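Local coordinates for protein cytosolic IMP-GMP specific 5'-nucleotidase (Legionella pneumophila subsp. pneumophila, PDB 4G63) that probably hydrolyses the 5'-phosphate of purine nucleotides such as IMP and GMP, as a magnesium-dependent nucleotidase of the HAD superfamily, at residues N210-Y215 with I242-K247. Residues are numbered along the deposited sequence; the frame is centred on the assembly and turned at random.
Sequences NSEYSY and ITLANK
The amide of Asn210 carries most of the polar contact with 242-247. Its OD1 accepts from Lys247 N at 2.9 Å in a nearly straight bond (168° at the hydrogen), the donor somewhat tilted from the carbonyl plane; ND2 gives a weak bond to Lys247 O. One flat amide thus addresses both backbone polar groups of a single residue. With CG beside the backbone N (chi1 -73°), the Asn210 side chain reaches alongside the loop 244-247. Farther along, Leu244 N donates to Ser211 O (3.1 Å). Within 210-215, and not crossing the contact, Glu212 is the N-cap of helix 213-223: its OE1 takes Ser214 N through the anti lone pair and Ser214 OG from above the carboxylate plane.

Packing flanks these bonds. Leu244 CD2 lies in van der Waals contact with the Asn210 carbonyl oxygen, while its CD1 touches Glu212 CG. Thr243 CG2 lies at the edge of the Tyr213 ring, 3.7 Å from CD1. Arg256 and His271 of a second subunit pack on Leu244 and Glu212, respectively.

The Lys247 chain bends at chi3 (-69°), which brings CE beside Asn210 OD1; NZ forms a salt bridge with Asp23 and a hydrogen bond to Leu208 O. Ser211 OG bonds to Asp25. Both aspartates bind magnesium. The contact joins the start of helix 213-223 and the loop before it to the end of strand 240-243 and the loop after it, within the beta-alpha-beta unit 204-208, 213-223, 240-243 of the HAD Rossmann-like core. By gripping the Lys247 backbone, Asn210 probably positions, from the second shell, the lysine salt-bridged to the magnesium ligand Asp23.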
loop_
_atom_site.group_PDB
_atom_site.type_symbol
_atom_site.label_atom_id
_atom_site.label_comp_id
_atom_site.label_asym_id
_atom_site.label_seq_id
_atom_site.Cartn_x
_atom_site.Cartn_y
_atom_site.Cartn_z
ATOM N N ASN A 210 3.005 8.954 -28.990
ATOM C CA ASN A 210 3.899 9.611 -28.040
ATOM C C ASN A 210 5.031 10.261 -28.833
ATOM O O ASN A 210 6.075 10.596 -28.281
ATOM C CB ASN A 210 4.494 8.614 -27.027
ATOM C CG ASN A 210 3.476 8.130 -25.993
ATOM O OD1 ASN A 210 2.322 8.559 -25.977
ATOM N ND2 ASN A 210 3.910 7.230 -25.124
ATOM N N SER A 211 4.813 10.437 -30.132
ATOM C CA SER A 211 5.813 11.054 -30.998
ATOM C C SER A 211 5.439 12.499 -31.348
ATOM O O SER A 211 4.257 12.853 -31.391
ATOM C CB SER A 211 5.975 10.231 -32.280
ATOM O OG SER A 211 6.396 8.903 -31.989
ATOM N N GLU A 212 6.447 13.330 -31.595
ATOM C CA GLU A 212 6.199 14.721 -31.940
ATOM C C GLU A 212 5.524 14.795 -33.306
ATOM O O GLU A 212 5.604 13.854 -34.091
ATOM C CB GLU A 212 7.503 15.515 -31.968
ATOM C CG GLU A 212 7.332 16.914 -31.393
ATOM C CD GLU A 212 7.971 18.010 -32.234
ATOM O OE1 GLU A 212 7.571 18.157 -33.416
ATOM O OE2 GLU A 212 8.860 18.727 -31.704
ATOM N N TYR A 213 4.866 15.913 -33.593
ATOM C CA TYR A 213 4.169 16.061 -34.863
ATOM C C TYR A 213 5.104 16.031 -36.063
ATOM O O TYR A 213 4.868 15.288 -37.017
ATOM C CB TYR A 213 3.369 17.359 -34.896
ATOM C CG TYR A 213 2.481 17.472 -36.113
ATOM C CD1 TYR A 213 1.476 16.537 -36.346
ATOM C CD2 TYR A 213 2.645 18.502 -37.035
ATOM C CE1 TYR A 213 0.653 16.620 -37.465
ATOM C CE2 TYR A 213 1.824 18.600 -38.167
ATOM C CZ TYR A 213 0.830 17.651 -38.372
ATOM O OH TYR A 213 0.012 17.715 -39.476
ATOM N N SER A 214 6.162 16.839 -36.012
ATOM C CA SER A 214 7.131 16.918 -37.104
ATOM C C SER A 214 7.555 15.535 -37.598
ATOM O O SER A 214 7.589 15.285 -38.807
ATOM C CB SER A 214 8.367 17.716 -36.669
ATOM O OG SER A 214 9.091 17.040 -35.654
ATOM N N TYR A 215 7.880 14.644 -36.667
ATOM C CA TYR A 215 8.280 13.287 -37.022
ATOM C C TYR A 215 7.076 12.468 -37.490
ATOM O O TYR A 215 7.196 11.619 -38.364
ATOM C CB TYR A 215 8.927 12.593 -35.827
ATOM C CG TYR A 215 9.073 11.095 -35.987
ATOM C CD1 TYR A 215 10.215 10.536 -36.556
ATOM C CD2 TYR A 215 8.064 10.236 -35.554
ATOM C CE1 TYR A 215 10.353 9.144 -36.688
ATOM C CE2 TYR A 215 8.183 8.850 -35.678
ATOM C CZ TYR A 215 9.327 8.304 -36.243
ATOM O OH TYR A 215 9.441 6.925 -36.347
ATOM N N ILE A 242 -3.647 13.456 -32.138
ATOM C CA ILE A 242 -3.081 13.908 -30.881
ATOM C C ILE A 242 -1.633 13.464 -30.864
ATOM O O ILE A 242 -1.352 12.273 -30.984
ATOM C CB ILE A 242 -3.820 13.271 -29.665
ATOM C CG1 ILE A 242 -5.206 13.901 -29.480
ATOM C CG2 ILE A 242 -3.015 13.485 -28.392
ATOM C CD1 ILE A 242 -6.120 13.747 -30.656
ATOM N N THR A 243 -0.717 14.413 -30.728
ATOM C CA THR A 243 0.699 14.083 -30.682
ATOM C C THR A 243 1.224 14.180 -29.245
ATOM O O THR A 243 0.612 14.841 -28.397
ATOM C CB THR A 243 1.522 15.005 -31.624
ATOM O OG1 THR A 243 1.310 16.385 -31.281
ATOM C CG2 THR A 243 1.103 14.770 -33.069
ATOM N N LEU A 244 2.355 13.524 -28.974
ATOM C CA LEU A 244 2.939 13.516 -27.635
ATOM C C LEU A 244 1.809 13.275 -26.645
ATOM O O LEU A 244 1.639 14.013 -25.678
ATOM C CB LEU A 244 3.639 14.845 -27.342
ATOM C CG LEU A 244 5.031 14.970 -27.976
ATOM C CD1 LEU A 244 5.598 16.342 -27.734
ATOM C CD2 LEU A 244 5.947 13.910 -27.406
ATOM N N ALA A 245 1.032 12.234 -26.932
ATOM C CA ALA A 245 -0.114 11.835 -26.133
ATOM C C ALA A 245 0.241 11.590 -24.686
ATOM O O ALA A 245 -0.567 11.843 -23.794
ATOM C CB ALA A 245 -0.732 10.589 -26.723
ATOM N N ASN A 246 1.453 11.095 -24.463
ATOM C CA ASN A 246 1.950 10.790 -23.129
ATOM C C ASN A 246 1.176 9.608 -22.538
ATOM O O ASN A 246 0.740 9.644 -21.387
ATOM C CB ASN A 246 1.839 12.017 -22.209
ATOM C CG ASN A 246 2.856 11.994 -21.064
ATOM O OD1 ASN A 246 3.410 10.950 -20.715
ATOM N ND2 ASN A 246 3.093 13.153 -20.469
ATOM N N LYS A 247 0.992 8.568 -23.347
ATOM C CA LYS A 247 0.310 7.351 -22.912
ATOM C C LYS A 247 1.242 6.676 -21.910
ATOM O O LYS A 247 2.465 6.728 -22.062
ATOM C CB LYS A 247 0.082 6.414 -24.100
ATOM C CG LYS A 247 -1.018 6.836 -25.057
ATOM C CD LYS A 247 -0.941 6.051 -26.370
ATOM C CE LYS A 247 0.299 6.450 -27.163
ATOM N NZ LYS A 247 0.489 5.658 -28.404
HETATM O O HOH W 1 4.688 11.413 -25.198
HETATM O O HOH W 2 3.119 5.823 -30.523
#